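Sulfotransferase (Mycobacterium tuberculosis, PDB 2ZQ5) probably transfers a sulfuryl group from the donor PAPS to an acceptor substrate that is not established. Local coordinates at residues S77-Y82 / L216-L221; P83-V88 / H212-Q217; T97-T102 / E259-S264; V251-R256 / F312-Y317. All blocks are in the same frame, centred on the assembly; numbering follows the deposited sequence.

Contacts 1 and 2 form one neighbourhood, their centres about 6 Å apart, sharing L216 and Q217 of helix 206-219. Contact 3 lies on the opposite side of the chain's centre from them, about 35 and 33 Å away between centres; contact 4 is about 31 and 28 Å from them. Contact 3 joins the loop after strand 94-97 to the start of helix 262-272, contact 4 pairs strands 250-255 and 312-316, and T102-T254 and R101-R256 connect the two. Along the chain contacts 1 and 2 close before contact 4 opens; contact 3 interleaves with the other three. The first pair packs a helix end and the following turn on helix 206-219; the second includes the loop probably used for the donor.

Contact 1: S77-Y82 / L216-L221; sequences SAWKQY and LQLIGL
The indole of W79 and the phenol ring of Y82 both approach leucines obliquely, W79 meeting L218, and Y82 both L218 and L221. This is helix-helix packing where the C-terminal ends of helices 55-81 and 206-219 meet in the sulfotransferase fold. L218 is the central wedge. Its CB rests 3.7 Å from W79 NE1, and the two side chains cross at about a right angle. With CG anti to the backbone N (chi1 167°), both L218 methyls are directed at A78: CD2 lies 3.3 Å from A78 CB, tighter than ordinary van der Waals contact, and CD1 3.8 Å from the same atom, CD1 also facing Y82. On the indole, W79 NE1 lies 3.2 Å from R214 O, a probable hydrogen bond that would satisfy this buried donor with a carbonyl one helical turn before L218. R214 further makes a cation-pi interaction with the same indole, and the ring of H85 meets it with planes about 30° apart. Y82 is the first residue beyond its helix to leave helical backbone angles, and G220 plays that part on the other segment; the contact carries on past these helix ends, through Y82 and L221. Past G220, L221 reaches back toward the phenol ring, where Y82 CD1 lies 3.9 Å from L221 CD2.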
loop_
_atom_site.group_PDB
_atom_site.type_symbol
_atom_site.label_atom_id
_atom_site.label_comp_id
_atom_site.label_asym_id
_atom_site.label_seq_id
_atom_site.Cartn_x
_atom_site.Cartn_y
_atom_site.Cartn_z
ATOM N N SER A 77 15.240 10.986 9.860
ATOM C CA SER A 77 15.661 11.305 11.218
ATOM C C SER A 77 15.783 10.039 12.060
ATOM O O SER A 77 16.714 9.898 12.855
ATOM C CB SER A 77 14.663 12.266 11.869
ATOM O OG SER A 77 15.089 12.628 13.174
ATOM N N ALA A 78 14.843 9.115 11.887
ATOM C CA ALA A 78 14.868 7.869 12.641
ATOM C C ALA A 78 16.131 7.064 12.341
ATOM O O ALA A 78 16.717 6.465 13.244
ATOM C CB ALA A 78 13.627 7.037 12.326
ATOM N N TRP A 79 16.546 7.043 11.078
ATOM C CA TRP A 79 17.747 6.304 10.703
ATOM C C TRP A 79 18.985 6.881 11.383
ATOM O O TRP A 79 19.915 6.146 11.714
ATOM C CB TRP A 79 17.933 6.295 9.178
ATOM C CG TRP A 79 16.902 5.464 8.458
ATOM C CD1 TRP A 79 16.398 4.260 8.859
ATOM C CD2 TRP A 79 16.267 5.771 7.210
ATOM N NE1 TRP A 79 15.484 3.797 7.938
ATOM C CE2 TRP A 79 15.384 4.705 6.918
ATOM C CE3 TRP A 79 16.356 6.842 6.311
ATOM C CZ2 TRP A 79 14.593 4.680 5.763
ATOM C CZ3 TRP A 79 15.570 6.816 5.162
ATOM C CH2 TRP A 79 14.701 5.740 4.900
ATOM N N LYS A 80 18.993 8.195 11.589
ATOM C CA LYS A 80 20.114 8.858 12.253
ATOM C C LYS A 80 20.095 8.517 13.735
ATOM O O LYS A 80 21.140 8.351 14.366
ATOM C CB LYS A 80 20.007 10.371 12.109
ATOM C CG LYS A 80 20.229 10.911 10.721
ATOM C CD LYS A 80 20.086 12.419 10.762
ATOM C CE LYS A 80 20.286 13.055 9.408
ATOM N NZ LYS A 80 20.040 14.520 9.502
ATOM N N GLN A 81 18.891 8.431 14.288
ATOM C CA GLN A 81 18.708 8.117 15.699
ATOM C C GLN A 81 19.052 6.666 16.001
ATOM O O GLN A 81 19.510 6.344 17.098
ATOM C CB GLN A 81 17.257 8.371 16.106
ATOM C CG GLN A 81 16.826 9.823 16.067
ATOM C CD GLN A 81 15.332 9.973 16.267
ATOM O OE1 GLN A 81 14.756 9.384 17.179
ATOM N NE2 GLN A 81 14.695 10.767 15.414
ATOM N N TYR A 82 18.821 5.796 15.024
ATOM C CA TYR A 82 19.071 4.369 15.185
ATOM C C TYR A 82 19.901 3.807 14.042
ATOM O O TYR A 82 19.411 3.011 13.244
ATOM C CB TYR A 82 17.735 3.627 15.259
ATOM C CG TYR A 82 16.871 4.079 16.410
ATOM C CD1 TYR A 82 17.068 3.571 17.691
ATOM C CD2 TYR A 82 15.883 5.048 16.228
ATOM C CE1 TYR A 82 16.306 4.014 18.766
ATOM C CE2 TYR A 82 15.115 5.501 17.299
ATOM C CZ TYR A 82 15.334 4.979 18.564
ATOM O OH TYR A 82 14.583 5.423 19.627
ATOM N N LEU A 216 11.822 -1.167 6.940
ATOM C CA LEU A 216 11.485 -2.391 7.664
ATOM C C LEU A 216 12.575 -2.665 8.703
ATOM O O LEU A 216 12.285 -3.108 9.812
ATOM C CB LEU A 216 11.365 -3.591 6.716
ATOM C CG LEU A 216 10.242 -3.563 5.675
ATOM C CD1 LEU A 216 10.065 -4.967 5.107
ATOM C CD2 LEU A 216 8.935 -3.098 6.305
ATOM N N GLN A 217 13.830 -2.408 8.335
ATOM C CA GLN A 217 14.954 -2.606 9.251
ATOM C C GLN A 217 14.791 -1.717 10.480
ATOM O O GLN A 217 15.051 -2.141 11.606
ATOM C CB GLN A 217 16.280 -2.250 8.574
ATOM C CG GLN A 217 16.753 -3.222 7.512
ATOM C CD GLN A 217 18.057 -2.768 6.883
ATOM O OE1 GLN A 217 18.149 -1.663 6.349
ATOM N NE2 GLN A 217 19.075 -3.618 6.948
ATOM N N LEU A 218 14.378 -0.474 10.249
ATOM C CA LEU A 218 14.179 0.493 11.321
ATOM C C LEU A 218 13.004 0.118 12.219
ATOM O O LEU A 218 13.151 -0.001 13.436
ATOM C CB LEU A 218 13.932 1.878 10.722
ATOM C CG LEU A 218 13.409 2.950 11.681
ATOM C CD1 LEU A 218 14.519 3.377 12.640
ATOM C CD2 LEU A 218 12.896 4.135 10.874
ATOM N N ILE A 219 11.836 -0.068 11.614
ATOM C CA ILE A 219 10.644 -0.408 12.374
ATOM C C ILE A 219 10.784 -1.754 13.079
ATOM O O ILE A 219 10.272 -1.932 14.185
ATOM C CB ILE A 219 9.398 -0.405 11.452
ATOM C CG1 ILE A 219 9.192 1.006 10.896
ATOM C CG2 ILE A 219 8.162 -0.881 12.223
ATOM C CD1 ILE A 219 8.148 1.093 9.798
ATOM N N GLY A 220 11.494 -2.690 12.452
ATOM C CA GLY A 220 11.675 -4.004 13.045
ATOM C C GLY A 220 12.948 -4.182 13.858
ATOM O O GLY A 220 13.326 -5.313 14.162
ATOM N N LEU A 221 13.591 -3.076 14.226
ATOM C CA LEU A 221 14.838 -3.109 14.994
ATOM C C LEU A 221 14.773 -3.906 16.296
ATOM O O LEU A 221 15.763 -4.528 16.695
ATOM C CB LEU A 221 15.295 -1.682 15.309
ATOM C CG LEU A 221 16.590 -1.547 16.117
ATOM C CD1 LEU A 221 17.769 -2.036 15.279
ATOM C CD2 LEU A 221 16.790 -0.095 16.529
#

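Contact 2: P83-V88 / H212-Q217; sequences PEHVDV and HRRNLQ
Q217 swings its CG anti to its own carbonyl carbon (chi1 -72°) and then runs on extended, which lays the chain across the backbone of H85 and carries the amide to V88. R214 bends instead at chi3 (57°), which brings its guanidinium level with the imidazole of H85. In this arrangement the 3-10 segment 83-87, which follows helix 55-81 on the way to strand 94-97, packs on helix 206-219. The main polar link is from Q217 NE2 to the carbonyl oxygen V88 O, at 2.9 Å and almost straight (176°); the donor lies in the carbonyl plane and the acceptor in the amide plane, so the bond fixes the rotation of the buried amide. Nearer the backbone, Q217 CB lies 3.2 Å from H85 O, an oxygen that accepts the hydrogen bond of V88 N within the turn. V88 packs alongside, its CB 4.0 Å from Q217 CB and its CG2 3.7 Å from Q217 O. The guanidinium of R214 and the H85 ring meet at their edges, with nearly parallel planes. R213, extended from CG to NE, brings NH2 to a water at 3.2 Å; that water in turn gives a weak bond of 3.3 Å to V88 O.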
loop_
_atom_site.group_PDB
_atom_site.type_symbol
_atom_site.label_atom_id
_atom_site.label_comp_id
_atom_site.label_asym_id
_atom_site.label_seq_id
_atom_site.Cartn_x
_atom_site.Cartn_y
_atom_site.Cartn_z
ATOM N N PRO A 83 21.178 4.203 13.953
ATOM C CA PRO A 83 22.033 3.701 12.875
ATOM C C PRO A 83 22.174 2.179 12.842
ATOM O O PRO A 83 22.453 1.604 11.794
ATOM C CB PRO A 83 23.362 4.412 13.131
ATOM C CG PRO A 83 23.358 4.613 14.615
ATOM C CD PRO A 83 21.942 5.063 14.874
ATOM N N GLU A 84 21.967 1.531 13.983
ATOM C CA GLU A 84 22.083 0.078 14.062
ATOM C C GLU A 84 21.039 -0.656 13.217
ATOM O O GLU A 84 21.103 -1.875 13.061
ATOM C CB GLU A 84 21.979 -0.387 15.518
ATOM C CG GLU A 84 20.667 -0.013 16.194
ATOM C CD GLU A 84 20.730 1.313 16.930
ATOM O OE1 GLU A 84 21.407 2.244 16.445
ATOM O OE2 GLU A 84 20.088 1.424 17.992
ATOM N N HIS A 85 20.074 0.080 12.675
ATOM C CA HIS A 85 19.044 -0.538 11.847
ATOM C C HIS A 85 19.671 -1.214 10.626
ATOM O O HIS A 85 19.140 -2.196 10.112
ATOM C CB HIS A 85 18.029 0.514 11.383
ATOM C CG HIS A 85 18.565 1.463 10.356
ATOM N ND1 HIS A 85 18.486 1.221 9.001
ATOM C CD2 HIS A 85 19.215 2.643 10.488
ATOM C CE1 HIS A 85 19.062 2.212 8.344
ATOM N NE2 HIS A 85 19.512 3.088 9.224
ATOM N N VAL A 86 20.807 -0.688 10.172
ATOM C CA VAL A 86 21.481 -1.237 8.997
ATOM C C VAL A 86 21.944 -2.680 9.170
ATOM O O VAL A 86 22.146 -3.390 8.186
ATOM C CB VAL A 86 22.711 -0.379 8.591
ATOM C CG1 VAL A 86 22.277 1.042 8.290
ATOM C CG2 VAL A 86 23.758 -0.401 9.692
ATOM N N ASP A 87 22.106 -3.115 10.415
ATOM C CA ASP A 87 22.562 -4.477 10.677
ATOM C C ASP A 87 21.428 -5.491 10.765
ATOM O O ASP A 87 21.669 -6.685 10.949
ATOM C CB ASP A 87 23.385 -4.520 11.966
ATOM C CG ASP A 87 24.578 -3.588 11.924
ATOM O OD1 ASP A 87 25.281 -3.573 10.893
ATOM O OD2 ASP A 87 24.818 -2.878 12.923
ATOM N N VAL A 88 20.193 -5.021 10.628
ATOM C CA VAL A 88 19.042 -5.908 10.702
ATOM C C VAL A 88 18.866 -6.691 9.407
ATOM O O VAL A 88 18.762 -6.113 8.328
ATOM C CB VAL A 88 17.742 -5.121 10.987
ATOM C CG1 VAL A 88 16.537 -6.064 10.958
ATOM C CG2 VAL A 88 17.842 -4.433 12.341
ATOM N N HIS A 212 12.150 0.977 1.135
ATOM C CA HIS A 212 11.124 0.208 1.832
ATOM C C HIS A 212 11.831 -0.721 2.828
ATOM O O HIS A 212 11.455 -0.803 3.998
ATOM C CB HIS A 212 10.319 -0.572 0.777
ATOM C CG HIS A 212 9.287 -1.510 1.329
ATOM N ND1 HIS A 212 9.585 -2.799 1.719
ATOM C CD2 HIS A 212 7.945 -1.380 1.459
ATOM C CE1 HIS A 212 8.471 -3.422 2.058
ATOM N NE2 HIS A 212 7.461 -2.583 1.908
ATOM N N ARG A 213 12.880 -1.393 2.364
ATOM C CA ARG A 213 13.641 -2.308 3.211
ATOM C C ARG A 213 14.319 -1.589 4.379
ATOM O O ARG A 213 14.327 -2.098 5.502
ATOM C CB ARG A 213 14.679 -3.057 2.372
ATOM C CG ARG A 213 15.530 -4.023 3.170
ATOM C CD ARG A 213 16.321 -4.944 2.255
ATOM N NE ARG A 213 17.264 -5.767 3.008
ATOM C CZ ARG A 213 18.387 -5.300 3.544
ATOM N NH1 ARG A 213 18.709 -4.020 3.404
ATOM N NH2 ARG A 213 19.191 -6.110 4.223
ATOM N N ARG A 214 14.891 -0.414 4.120
ATOM C CA ARG A 214 15.534 0.355 5.183
ATOM C C ARG A 214 14.497 0.692 6.250
ATOM O O ARG A 214 14.809 0.726 7.440
ATOM C CB ARG A 214 16.146 1.647 4.632
ATOM C CG ARG A 214 17.355 1.449 3.733
ATOM C CD ARG A 214 18.032 2.785 3.459
ATOM N NE ARG A 214 18.423 3.443 4.705
ATOM C CZ ARG A 214 18.956 4.658 4.779
ATOM N NH1 ARG A 214 19.169 5.364 3.676
ATOM N NH2 ARG A 214 19.279 5.170 5.959
ATOM N N ASN A 215 13.263 0.948 5.827
ATOM C CA ASN A 215 12.212 1.249 6.785
ATOM C C ASN A 215 11.798 0.006 7.572
ATOM O O ASN A 215 11.461 0.107 8.751
ATOM C CB ASN A 215 11.012 1.895 6.089
ATOM C CG ASN A 215 11.120 3.408 6.058
ATOM O OD1 ASN A 215 11.363 4.037 7.092
ATOM N ND2 ASN A 215 10.942 4.003 4.883
ATOM N N LEU A 216 11.822 -1.167 6.940
ATOM C CA LEU A 216 11.485 -2.391 7.664
ATOM C C LEU A 216 12.575 -2.665 8.703
ATOM O O LEU A 216 12.285 -3.108 9.812
ATOM C CB LEU A 216 11.365 -3.591 6.716
ATOM C CG LEU A 216 10.242 -3.563 5.675
ATOM C CD1 LEU A 216 10.065 -4.967 5.107
ATOM C CD2 LEU A 216 8.935 -3.098 6.305
ATOM N N GLN A 217 13.830 -2.408 8.335
ATOM C CA GLN A 217 14.954 -2.606 9.251
ATOM C C GLN A 217 14.791 -1.717 10.480
ATOM O O GLN A 217 15.051 -2.141 11.606
ATOM C CB GLN A 217 16.280 -2.250 8.574
ATOM C CG GLN A 217 16.753 -3.222 7.512
ATOM C CD GLN A 217 18.057 -2.768 6.883
ATOM O OE1 GLN A 217 18.149 -1.663 6.349
ATOM N NE2 GLN A 217 19.075 -3.618 6.948
HETATM O O HOH W 1 21.463 -6.322 6.437
#

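Contact 3: T97-T102 / E259-S264; sequences TGLVRT and ETIMAS
I261 faces R101 and T102 with its branches divided: CG2 lies 3.9 Å from R101 CB, while the extended arm crosses T102 at about a right angle, CD1 reaching T102 CG2 at 3.6 Å. CG1 sits between the backbone N and the carbonyl carbon (chi1 56°), which directs CD1 toward T102. L99 closes the apolar patch more loosely, its CD2 4.3 Å from I261 CD1. The loop is a type II turn from L99 to T102, braced by T102 OG1 donating to L99 O at 2.6 Å. R101, bent at chi2, runs past S264, its NE 3.3 Å from S264 OG at an angle too poor for a hydrogen bond. Strand 94-97, this loop and helix 104-111 are consistent with the P-loop-like phosphosulfate-binding element of sulfotransferases; S264 lies in the first turn of the helix after strand 250-255. The apolar contact holds the loop against the helix start, and R101 and S264, not bonded to each other, remain consistent with roles in anion binding.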
loop_
_atom_site.group_PDB
_atom_site.type_symbol
_atom_site.label_atom_id
_atom_site.label_comp_id
_atom_site.label_asym_id
_atom_site.label_seq_id
_atom_site.Cartn_x
_atom_site.Cartn_y
_atom_site.Cartn_z
ATOM N N THR A 97 -0.088 -9.928 -2.263
ATOM C CA THR A 97 -0.502 -8.943 -3.242
ATOM C C THR A 97 -1.685 -9.463 -4.043
ATOM O O THR A 97 -2.023 -10.652 -3.981
ATOM C CB THR A 97 0.673 -8.533 -4.174
ATOM O OG1 THR A 97 0.310 -7.356 -4.902
ATOM C CG2 THR A 97 1.017 -9.646 -5.151
ATOM N N GLY A 98 -2.316 -8.556 -4.776
ATOM C CA GLY A 98 -3.482 -8.891 -5.568
ATOM C C GLY A 98 -4.383 -7.673 -5.573
ATOM O O GLY A 98 -4.078 -6.675 -4.920
ATOM N N LEU A 99 -5.486 -7.742 -6.306
ATOM C CA LEU A 99 -6.418 -6.620 -6.375
ATOM C C LEU A 99 -7.223 -6.473 -5.100
ATOM O O LEU A 99 -7.332 -7.405 -4.304
ATOM C CB LEU A 99 -7.397 -6.807 -7.537
ATOM C CG LEU A 99 -6.974 -6.361 -8.937
ATOM C CD1 LEU A 99 -5.626 -6.945 -9.311
ATOM C CD2 LEU A 99 -8.048 -6.793 -9.931
ATOM N N VAL A 100 -7.787 -5.288 -4.902
ATOM C CA VAL A 100 -8.626 -5.074 -3.740
ATOM C C VAL A 100 -9.842 -5.961 -4.014
ATOM O O VAL A 100 -10.164 -6.232 -5.175
ATOM C CB VAL A 100 -9.057 -3.594 -3.617
ATOM C CG1 VAL A 100 -9.854 -3.178 -4.837
ATOM C CG2 VAL A 100 -9.873 -3.391 -2.350
ATOM N N ARG A 101 -10.490 -6.430 -2.953
ATOM C CA ARG A 101 -11.665 -7.296 -3.056
ATOM C C ARG A 101 -11.331 -8.740 -3.442
ATOM O O ARG A 101 -12.205 -9.474 -3.908
ATOM C CB ARG A 101 -12.675 -6.728 -4.066
ATOM C CG ARG A 101 -13.113 -5.295 -3.806
ATOM C CD ARG A 101 -13.762 -5.123 -2.444
ATOM N NE ARG A 101 -14.259 -3.760 -2.268
ATOM C CZ ARG A 101 -14.648 -3.244 -1.106
ATOM N NH1 ARG A 101 -14.598 -3.976 -0.001
ATOM N NH2 ARG A 101 -15.089 -1.995 -1.050
ATOM N N THR A 102 -10.077 -9.153 -3.256
ATOM C CA THR A 102 -9.685 -10.527 -3.580
ATOM C C THR A 102 -9.188 -11.296 -2.357
ATOM O O THR A 102 -8.705 -12.423 -2.479
ATOM C CB THR A 102 -8.581 -10.588 -4.666
ATOM O OG1 THR A 102 -7.379 -9.978 -4.175
ATOM C CG2 THR A 102 -9.035 -9.875 -5.925
ATOM N N GLU A 259 -14.146 -9.769 -13.405
ATOM C CA GLU A 259 -15.462 -9.287 -13.808
ATOM C C GLU A 259 -16.452 -9.310 -12.641
ATOM O O GLU A 259 -17.483 -8.639 -12.690
ATOM C CB GLU A 259 -16.018 -10.108 -14.985
ATOM C CG GLU A 259 -16.366 -11.552 -14.652
ATOM C CD GLU A 259 -15.208 -12.508 -14.873
ATOM O OE1 GLU A 259 -14.042 -12.076 -14.780
ATOM O OE2 GLU A 259 -15.468 -13.702 -15.128
ATOM N N THR A 260 -16.139 -10.065 -11.590
ATOM C CA THR A 260 -17.029 -10.144 -10.433
ATOM C C THR A 260 -16.726 -9.098 -9.364
ATOM O O THR A 260 -17.463 -8.985 -8.386
ATOM C CB THR A 260 -16.990 -11.541 -9.759
ATOM O OG1 THR A 260 -15.707 -11.760 -9.163
ATOM C CG2 THR A 260 -17.266 -12.630 -10.780
ATOM N N ILE A 261 -15.651 -8.334 -9.544
ATOM C CA ILE A 261 -15.289 -7.309 -8.565
ATOM C C ILE A 261 -15.013 -5.918 -9.139
ATOM O O ILE A 261 -14.914 -4.950 -8.384
ATOM C CB ILE A 261 -14.047 -7.728 -7.728
ATOM C CG1 ILE A 261 -12.869 -8.059 -8.653
ATOM C CG2 ILE A 261 -14.389 -8.916 -6.839
ATOM C CD1 ILE A 261 -11.558 -8.272 -7.914
ATOM N N MET A 262 -14.894 -5.806 -10.460
ATOM C CA MET A 262 -14.602 -4.513 -11.083
ATOM C C MET A 262 -15.582 -3.412 -10.674
ATOM O O MET A 262 -15.165 -2.296 -10.356
ATOM C CB MET A 262 -14.567 -4.648 -12.610
ATOM C CG MET A 262 -14.213 -3.354 -13.359
ATOM S SD MET A 262 -12.684 -2.506 -12.829
ATOM C CE MET A 262 -11.438 -3.585 -13.491
ATOM N N ALA A 263 -16.879 -3.706 -10.668
ATOM C CA ALA A 263 -17.846 -2.682 -10.276
ATOM C C ALA A 263 -17.607 -2.245 -8.833
ATOM O O ALA A 263 -17.634 -1.053 -8.525
ATOM C CB ALA A 263 -19.271 -3.205 -10.439
ATOM N N SER A 264 -17.361 -3.216 -7.957
ATOM C CA SER A 264 -17.116 -2.943 -6.544
ATOM C C SER A 264 -15.857 -2.098 -6.372
ATOM O O SER A 264 -15.818 -1.182 -5.548
ATOM C CB SER A 264 -16.964 -4.260 -5.779
ATOM O OG SER A 264 -16.708 -4.030 -4.403
#

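Contact 4: V251-R256 / F312-Y317; sequences VVQTHR and FYDVDY
Strands 251-255 and 312-316 run parallel, 25° apart in direction, joined by alternating backbone bonds from Y313 N to V251 O (2.9 Å) through to Y317 N to H255 O. This is the outer edge of the five-stranded sheet, the two strands being linked by a beta-alpha-beta crossover. On the face of V252, T254, Y313 and V315, V252 CG1 touches V315 CG2 at 3.6 Å. On the other, V251 CB lies 3.7 Å from F312 CD1, the two side chains side by side. Farther along that face H255 NE2 donates to D314 OD1 at 2.7 Å, the oxygen lying near the ring plane but the nitrogen arriving from above the carboxylate plane; D314 also forms a salt bridge with R304. Beyond the strands, R256 runs extended alongside Y317 and lays its guanidinium flat on the ring, centres 3.9 Å apart and planes at 16°. R256 and S264 are placed as the arginine and serine of the 3'-phosphate-binding motif of sulfotransferases, so R256 probably presents its cationic group, held by the ring of Y317 and by a bond from NH1 to the backbone O of R101, near the likely nucleotide site.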
loop_
_atom_site.group_PDB
_atom_site.type_symbol
_atom_site.label_atom_id
_atom_site.label_comp_id
_atom_site.label_asym_id
_atom_site.label_seq_id
_atom_site.Cartn_x
_atom_site.Cartn_y
_atom_site.Cartn_z
ATOM N N VAL A 251 6.219 -14.928 -1.957
ATOM C CA VAL A 251 5.129 -14.123 -2.490
ATOM C C VAL A 251 3.827 -14.894 -2.660
ATOM O O VAL A 251 3.804 -15.960 -3.275
ATOM C CB VAL A 251 5.539 -13.528 -3.850
ATOM C CG1 VAL A 251 4.467 -12.579 -4.351
ATOM C CG2 VAL A 251 6.873 -12.807 -3.719
ATOM N N VAL A 252 2.748 -14.337 -2.115
ATOM C CA VAL A 252 1.422 -14.939 -2.202
ATOM C C VAL A 252 0.495 -14.000 -2.963
ATOM O O VAL A 252 0.323 -12.844 -2.575
ATOM C CB VAL A 252 0.806 -15.179 -0.801
ATOM C CG1 VAL A 252 -0.565 -15.826 -0.939
ATOM C CG2 VAL A 252 1.727 -16.049 0.033
ATOM N N GLN A 253 -0.096 -14.500 -4.042
ATOM C CA GLN A 253 -1.016 -13.703 -4.844
ATOM C C GLN A 253 -2.436 -14.239 -4.721
ATOM O O GLN A 253 -2.671 -15.441 -4.866
ATOM C CB GLN A 253 -0.606 -13.717 -6.318
ATOM C CG GLN A 253 -1.566 -12.942 -7.215
ATOM C CD GLN A 253 -1.177 -12.993 -8.673
ATOM O OE1 GLN A 253 -0.645 -13.995 -9.148
ATOM N NE2 GLN A 253 -1.456 -11.917 -9.400
ATOM N N THR A 254 -3.378 -13.343 -4.453
ATOM C CA THR A 254 -4.775 -13.732 -4.340
ATOM C C THR A 254 -5.418 -13.615 -5.716
ATOM O O THR A 254 -4.997 -12.804 -6.544
ATOM C CB THR A 254 -5.529 -12.836 -3.343
ATOM O OG1 THR A 254 -5.341 -11.461 -3.698
ATOM C CG2 THR A 254 -5.025 -13.075 -1.931
ATOM N N HIS A 255 -6.440 -14.427 -5.957
ATOM C CA HIS A 255 -7.122 -14.432 -7.242
ATOM C C HIS A 255 -8.634 -14.470 -7.102
ATOM O O HIS A 255 -9.174 -15.111 -6.201
ATOM C CB HIS A 255 -6.694 -15.653 -8.059
ATOM C CG HIS A 255 -5.244 -15.662 -8.424
ATOM N ND1 HIS A 255 -4.747 -14.971 -9.508
ATOM C CD2 HIS A 255 -4.183 -16.272 -7.845
ATOM C CE1 HIS A 255 -3.442 -15.158 -9.584
ATOM N NE2 HIS A 255 -3.074 -15.943 -8.587
ATOM N N ARG A 256 -9.307 -13.779 -8.014
ATOM C CA ARG A 256 -10.762 -13.744 -8.058
ATOM C C ARG A 256 -11.113 -13.190 -9.433
ATOM O O ARG A 256 -10.542 -12.190 -9.858
ATOM C CB ARG A 256 -11.317 -12.836 -6.962
ATOM C CG ARG A 256 -12.813 -12.988 -6.754
ATOM C CD ARG A 256 -13.300 -12.078 -5.656
ATOM N NE ARG A 256 -14.706 -12.309 -5.348
ATOM C CZ ARG A 256 -15.388 -11.638 -4.424
ATOM N NH1 ARG A 256 -14.796 -10.686 -3.716
ATOM N NH2 ARG A 256 -16.664 -11.926 -4.200
ATOM N N PHE A 312 6.588 -18.797 -4.733
ATOM C CA PHE A 312 5.283 -18.217 -5.048
ATOM C C PHE A 312 4.135 -19.150 -4.709
ATOM O O PHE A 312 4.269 -20.373 -4.790
ATOM C CB PHE A 312 5.212 -17.863 -6.537
ATOM C CG PHE A 312 6.138 -16.760 -6.940
ATOM C CD1 PHE A 312 5.685 -15.447 -7.032
ATOM C CD2 PHE A 312 7.479 -17.025 -7.189
ATOM C CE1 PHE A 312 6.557 -14.415 -7.365
ATOM C CE2 PHE A 312 8.359 -16.002 -7.521
ATOM C CZ PHE A 312 7.899 -14.692 -7.608
ATOM N N TYR A 313 3.005 -18.562 -4.336
ATOM C CA TYR A 313 1.811 -19.326 -3.999
ATOM C C TYR A 313 0.591 -18.546 -4.467
ATOM O O TYR A 313 0.510 -17.333 -4.262
ATOM C CB TYR A 313 1.718 -19.548 -2.485
ATOM C CG TYR A 313 0.637 -20.528 -2.072
ATOM C CD1 TYR A 313 0.929 -21.876 -1.874
ATOM C CD2 TYR A 313 -0.682 -20.109 -1.903
ATOM C CE1 TYR A 313 -0.067 -22.783 -1.518
ATOM C CE2 TYR A 313 -1.687 -21.008 -1.550
ATOM C CZ TYR A 313 -1.371 -22.340 -1.358
ATOM O OH TYR A 313 -2.365 -23.226 -1.005
ATOM N N ASP A 314 -0.348 -19.240 -5.102
ATOM C CA ASP A 314 -1.575 -18.619 -5.588
ATOM C C ASP A 314 -2.746 -19.051 -4.724
ATOM O O ASP A 314 -2.961 -20.247 -4.510
ATOM C CB ASP A 314 -1.844 -19.025 -7.036
ATOM C CG ASP A 314 -0.791 -18.510 -7.987
ATOM O OD1 ASP A 314 -0.712 -17.277 -8.178
ATOM O OD2 ASP A 314 -0.037 -19.337 -8.538
ATOM N N VAL A 315 -3.502 -18.076 -4.230
ATOM C CA VAL A 315 -4.658 -18.348 -3.391
ATOM C C VAL A 315 -5.934 -17.910 -4.092
ATOM O O VAL A 315 -6.020 -16.789 -4.588
ATOM C CB VAL A 315 -4.575 -17.587 -2.048
ATOM C CG1 VAL A 315 -5.862 -17.783 -1.258
ATOM C CG2 VAL A 315 -3.383 -18.068 -1.246
ATOM N N ASP A 316 -6.924 -18.796 -4.140
ATOM C CA ASP A 316 -8.198 -18.460 -4.762
ATOM C C ASP A 316 -9.132 -17.932 -3.686
ATOM O O ASP A 316 -9.236 -18.513 -2.604
ATOM C CB ASP A 316 -8.818 -19.687 -5.433
ATOM C CG ASP A 316 -8.100 -20.077 -6.708
ATOM O OD1 ASP A 316 -7.995 -19.224 -7.618
ATOM O OD2 ASP A 316 -7.645 -21.235 -6.804
ATOM N N TYR A 317 -9.803 -16.824 -3.980
ATOM C CA TYR A 317 -10.724 -16.213 -3.032
ATOM C C TYR A 317 -11.729 -17.227 -2.495
ATOM O O TYR A 317 -12.015 -17.244 -1.299
ATOM C CB TYR A 317 -11.477 -15.055 -3.693
ATOM C CG TYR A 317 -12.322 -14.247 -2.731
ATOM C CD1 TYR A 317 -11.729 -13.434 -1.767
ATOM C CD2 TYR A 317 -13.714 -14.300 -2.782
ATOM C CE1 TYR A 317 -12.500 -12.690 -0.875
ATOM C CE2 TYR A 317 -14.496 -13.560 -1.895
ATOM C CZ TYR A 317 -13.884 -12.758 -0.947
ATOM O OH TYR A 317 -14.652 -12.020 -0.074
#